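Local coordinates for cytochrome P450 268A2 Cyp268A2 (PDB 6BLD), which binds haem as a member of the cytochrome P450 family, a mostly helical protein that also holds (3E,5E)-6,10-dimethylundeca-3,5,9-trien-2-one in a pocket beside the haem, at residues K159-P162 against I163-S167; I172-A175 against D176-R179. One frame throughout, in Å; residues are numbered along the deposited sequence.

Contact 1: K159-P162 against I163-S167; sequences KELP and IRTLS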
loop_
_atom_site.group_PDB
_atom_site.type_symbol
_atom_site.label_atom_id
_atom_site.label_comp_id
_atom_site.label_asym_id
_atom_site.label_seq_id
_atom_site.Cartn_x
_atom_site.Cartn_y
_atom_site.Cartn_z
ATOM N N LYS A 159 7.998 1.913 -11.337
ATOM C CA LYS A 159 7.719 3.202 -10.719
ATOM C C LYS A 159 7.137 4.222 -11.689
ATOM O O LYS A 159 6.641 5.261 -11.242
ATOM C CB LYS A 159 8.997 3.773 -10.091
ATOM C CG LYS A 159 10.003 4.287 -11.108
ATOM C CD LYS A 159 10.856 5.410 -10.538
ATOM C CE LYS A 159 11.598 6.142 -11.645
ATOM N NZ LYS A 159 12.613 7.093 -11.114
ATOM N N GLU A 160 7.165 3.947 -12.995
ATOM C CA GLU A 160 6.825 4.970 -13.979
ATOM C C GLU A 160 5.317 5.125 -14.149
ATOM O O GLU A 160 4.802 6.248 -14.159
ATOM C CB GLU A 160 7.485 4.647 -15.320
ATOM C CG GLU A 160 8.855 5.277 -15.496
ATOM C CD GLU A 160 8.900 6.719 -15.021
ATOM O OE1 GLU A 160 8.100 7.542 -15.516
ATOM O OE2 GLU A 160 9.737 7.028 -14.148
ATOM N N LEU A 161 4.593 4.017 -14.297
ATOM C CA LEU A 161 3.155 4.101 -14.536
ATOM C C LEU A 161 2.396 4.684 -13.344
ATOM O O LEU A 161 1.494 5.506 -13.550
ATOM C CB LEU A 161 2.581 2.731 -14.906
ATOM C CG LEU A 161 1.108 2.775 -15.326
ATOM C CD1 LEU A 161 0.920 3.723 -16.501
ATOM C CD2 LEU A 161 0.583 1.391 -15.660
ATOM N N PRO A 162 2.698 4.292 -12.097
ATOM C CA PRO A 162 1.984 4.917 -10.969
ATOM C C PRO A 162 2.150 6.426 -10.895
ATOM O O PRO A 162 1.161 7.133 -10.669
ATOM C CB PRO A 162 2.589 4.215 -9.745
ATOM C CG PRO A 162 3.002 2.893 -10.253
ATOM C CD PRO A 162 3.517 3.154 -11.638
ATOM N N ILE A 163 3.364 6.947 -11.083
ATOM C CA ILE A 163 3.566 8.385 -10.931
ATOM C C ILE A 163 2.943 9.143 -12.099
ATOM O O ILE A 163 2.397 10.239 -11.922
ATOM C CB ILE A 163 5.063 8.715 -10.764
ATOM C CG1 ILE A 163 5.250 10.206 -10.471
ATOM C CG2 ILE A 163 5.864 8.308 -11.990
ATOM C CD1 ILE A 163 4.595 10.669 -9.184
ATOM N N ARG A 164 2.995 8.570 -13.304
ATOM C CA ARG A 164 2.352 9.211 -14.447
ATOM C C ARG A 164 0.841 9.249 -14.274
ATOM O O ARG A 164 0.206 10.279 -14.527
ATOM C CB ARG A 164 2.729 8.485 -15.737
ATOM C CG ARG A 164 4.150 8.747 -16.197
ATOM C CD ARG A 164 4.285 8.535 -17.691
ATOM N NE ARG A 164 5.669 8.300 -18.088
ATOM C CZ ARG A 164 6.061 8.113 -19.344
ATOM N NH1 ARG A 164 5.169 8.131 -20.325
ATOM N NH2 ARG A 164 7.341 7.905 -19.619
ATOM N N THR A 165 0.249 8.135 -13.835
ATOM C CA THR A 165 -1.188 8.104 -13.588
ATOM C C THR A 165 -1.571 9.032 -12.443
ATOM O O THR A 165 -2.577 9.747 -12.523
ATOM C CB THR A 165 -1.638 6.674 -13.287
ATOM O OG1 THR A 165 -1.118 5.786 -14.284
ATOM C CG2 THR A 165 -3.153 6.585 -13.272
ATOM N N LEU A 166 -0.778 9.035 -11.368
ATOM C CA LEU A 166 -1.053 9.915 -10.237
ATOM C C LEU A 166 -0.943 11.379 -10.644
ATOM O O LEU A 166 -1.862 12.173 -10.409
ATOM C CB LEU A 166 -0.091 9.598 -9.089
ATOM C CG LEU A 166 -0.237 10.340 -7.756
ATOM C CD1 LEU A 166 0.128 11.814 -7.892
ATOM C CD2 LEU A 166 -1.643 10.179 -7.198
ATOM N N SER A 167 0.179 11.755 -11.264
ATOM C CA SER A 167 0.409 13.157 -11.594
ATOM C C SER A 167 -0.580 13.667 -12.635
ATOM O O SER A 167 -0.920 14.856 -12.631
ATOM C CB SER A 167 1.843 13.355 -12.084
ATOM O OG SER A 167 2.766 12.688 -11.242
#

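Contact 2: I172-A175 against D176-R179; sequences IPEA and DRER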
loop_
_atom_site.group_PDB
_atom_site.type_symbol
_atom_site.label_atom_id
_atom_site.label_comp_id
_atom_site.label_asym_id
_atom_site.label_seq_id
_atom_site.Cartn_x
_atom_site.Cartn_y
_atom_site.Cartn_z
ATOM N N ILE A 172 0.341 17.288 -11.152
ATOM C CA ILE A 172 1.700 17.606 -10.699
ATOM C C ILE A 172 2.521 18.106 -11.883
ATOM O O ILE A 172 2.503 17.475 -12.956
ATOM C CB ILE A 172 2.349 16.375 -10.059
ATOM C CG1 ILE A 172 1.443 15.807 -8.961
ATOM C CG2 ILE A 172 3.732 16.720 -9.496
ATOM C CD1 ILE A 172 2.059 14.664 -8.189
ATOM N N PRO A 173 3.253 19.216 -11.746
ATOM C CA PRO A 173 4.117 19.665 -12.843
ATOM C C PRO A 173 5.164 18.615 -13.183
ATOM O O PRO A 173 5.619 17.858 -12.323
ATOM C CB PRO A 173 4.763 20.942 -12.288
ATOM C CG PRO A 173 3.829 21.409 -11.220
ATOM C CD PRO A 173 3.252 20.160 -10.616
ATOM N N GLU A 174 5.539 18.574 -14.465
ATOM C CA GLU A 174 6.438 17.526 -14.940
ATOM C C GLU A 174 7.790 17.576 -14.241
ATOM O O GLU A 174 8.393 16.527 -13.982
ATOM C CB GLU A 174 6.619 17.639 -16.453
ATOM C CG GLU A 174 7.523 16.574 -17.039
ATOM C CD GLU A 174 6.793 15.275 -17.321
ATOM O OE1 GLU A 174 5.544 15.269 -17.285
ATOM O OE2 GLU A 174 7.469 14.258 -17.582
ATOM N N ALA A 175 8.279 18.775 -13.917
ATOM C CA ALA A 175 9.571 18.899 -13.253
ATOM C C ALA A 175 9.568 18.307 -11.847
ATOM O O ALA A 175 10.642 18.056 -11.295
ATOM C CB ALA A 175 9.995 20.368 -13.196
ATOM N N ASP A 176 8.393 18.072 -11.263
ATOM C CA ASP A 176 8.282 17.534 -9.915
ATOM C C ASP A 176 7.834 16.081 -9.879
ATOM O O ASP A 176 7.718 15.513 -8.789
ATOM C CB ASP A 176 7.308 18.380 -9.087
ATOM C CG ASP A 176 7.771 19.808 -8.924
ATOM O OD1 ASP A 176 8.867 20.018 -8.364
ATOM O OD2 ASP A 176 7.039 20.720 -9.360
ATOM N N ARG A 177 7.586 15.463 -11.035
ATOM C CA ARG A 177 6.959 14.144 -11.044
ATOM C C ARG A 177 7.901 13.071 -10.509
ATOM O O ARG A 177 7.516 12.269 -9.651
ATOM C CB ARG A 177 6.483 13.803 -12.457
ATOM C CG ARG A 177 5.187 14.502 -12.834
ATOM C CD ARG A 177 4.799 14.251 -14.281
ATOM N NE ARG A 177 3.584 14.975 -14.645
ATOM C CZ ARG A 177 2.527 14.420 -15.230
ATOM N NH1 ARG A 177 2.529 13.126 -15.521
ATOM N NH2 ARG A 177 1.464 15.157 -15.522
ATOM N N GLU A 178 9.143 13.039 -10.999
ATOM C CA GLU A 178 10.073 12.007 -10.552
ATOM C C GLU A 178 10.485 12.205 -9.098
ATOM O O GLU A 178 10.728 11.223 -8.386
ATOM C CB GLU A 178 11.307 11.973 -11.454
ATOM C CG GLU A 178 11.033 11.487 -12.873
ATOM C CD GLU A 178 10.406 10.103 -12.915
ATOM O OE1 GLU A 178 10.723 9.269 -12.038
ATOM O OE2 GLU A 178 9.594 9.847 -13.828
ATOM N N ARG A 179 10.567 13.456 -8.637
ATOM C CA ARG A 179 10.924 13.700 -7.244
ATOM C C ARG A 179 9.787 13.332 -6.298
ATOM O O ARG A 179 10.039 12.876 -5.177
ATOM C CB ARG A 179 11.325 15.162 -7.048
ATOM C CG ARG A 179 12.510 15.598 -7.890
ATOM C CD ARG A 179 12.705 17.103 -7.829
ATOM N NE ARG A 179 13.052 17.556 -6.485
ATOM C CZ ARG A 179 13.287 18.824 -6.163
ATOM N NH1 ARG A 179 13.212 19.771 -7.090
ATOM N NH2 ARG A 179 13.596 19.147 -4.915
HETATM O O HOH W 1 10.154 14.599 -13.447
HETATM O O HOH W 2 4.849 12.346 -16.964
HETATM O O HOH W 3 11.196 15.690 -10.838
#

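Contact 1: K159-P162 against I163-S167
Glu-160 and Arg-164, one turn apart on helix 160-170, lean toward each other along a flank that helix 123-147 borders. The glutamate chain folds back at chi2 (-43°), which brings OE1 to the edge of the guanidinium, close to its plane. Even so, OE1 stays 3.6 Å from Arg-164 NE, a long salt bridge, and the carboxylate and guanidinium planes are turned 68° apart. Arg-164 NH2 has a second, weak ion pair with Glu-143.

Around the helix, Leu-161 and Thr-165 face helix 375-392. The threonine hydroxyl is set beside its own backbone N (chi1 -49°), from where OG1 reaches back to Leu-161 O at 2.7 Å. The same carbonyl accepts Thr-165 N at 2.9 Å, the two donors arriving from opposite faces of its plane, with OG1 well above that plane. Leu-161 CD1 comes within 3.7 Å of Thr-165 OG1, the two side chains crossing at a slant.

Ile-163 presses its CG2 methyl against two backbone oxygens at once, Lys-159 O and Glu-160 O, each 3.2 Å away. Pro-162 contributes its carbonyl to Leu-166 N (2.8 Å), and its ring, like Ile-163, touches Asn-262 of helix 247-278. Packing against helices 123-147, 247-278 and 375-392 is consistent with helix 160-170 being the E helix of the P450 core bundle. The chemistry is divided accordingly: buried hydroxyls such as Thr-165 OG1 are satisfied within the helix by carbonyls one turn back, while the loosely paired charges keep to its partly exposed flank.

Contact 2: I172-A175 against D176-R179
Arg-177 reaches back over Ile-172, Pro-173 and Glu-174, where two overlapping type I turns lead into helix 177-186, probably the F helix of the P450 fold. The turns are closed by Asp-176 N to Pro-173 O (3.0 Å) and Arg-177 N to Glu-174 O, both donors standing above the carbonyl planes. From CB, near Glu-174 O, the arginine chain runs extended to NE and follows the loop backward. CG packs 3.4 Å from Pro-173 O. CD meets Glu-174 OE1 at 3.3 Å and passes close to Glu-174 CA.

NE has two oxygen neighbours, of which only Ile-172 O takes its N-H. That bond, 3.2 Å from Arg-177 NE to Ile-172 O, is moderately bent, the oxygen lying 26° out of the guanidinium plane. Glu-174 OE1 is almost as near, but it sits over a face of the group, so that this salt bridge is one of charge alone, with no N-H directed at the oxygen. The glutamate gets there by a bend at chi2 (84°), which leaves the carboxylate and guanidinium planes 25° apart. Beyond CZ the two amino groups part company: NH2 forms a salt bridge with Asp-168, and NH1 gives a weak bond to a water that also donates to Glu-174 OE1. Ile-172 O at NE and Asp-168 at NH2 together fix the rotation of the guanidinium.

Asp-176 has OD2 resting 3.7 Å from Pro-173 CB and OD1 hydrogen-bonded to Tyr-211 OH of helix 201-225. In the opening turn another water stands in for a direct backbone bond, giving a hydrogen to Glu-174 O at 2.7 Å and accepting from Glu-178 N at 3.1 Å.

Overall arrangement
The two contacts lie in series along the chain, their centres 10 Å apart. Contact 1 is buried within a single helix of the core, and Leu-166 there approaches the haem to about 5 Å. Contact 2 is a surface turn at the start of the next helix, with Ile-172 its buried residue. Helix bonds four residues apart and a threonine hydroxyl hold the first; turn bonds, an arginine side chain and bridging waters hold the second. They meet side by side: Ser-167 CB packs 3.4 Å from Arg-177 CZ, and Lys-159 NZ makes a salt bridge to Glu-178 OE1 as well as to Glu-155. Glu-160 OE2 and Glu-178 OE2 are also close, which may favour a shared proton.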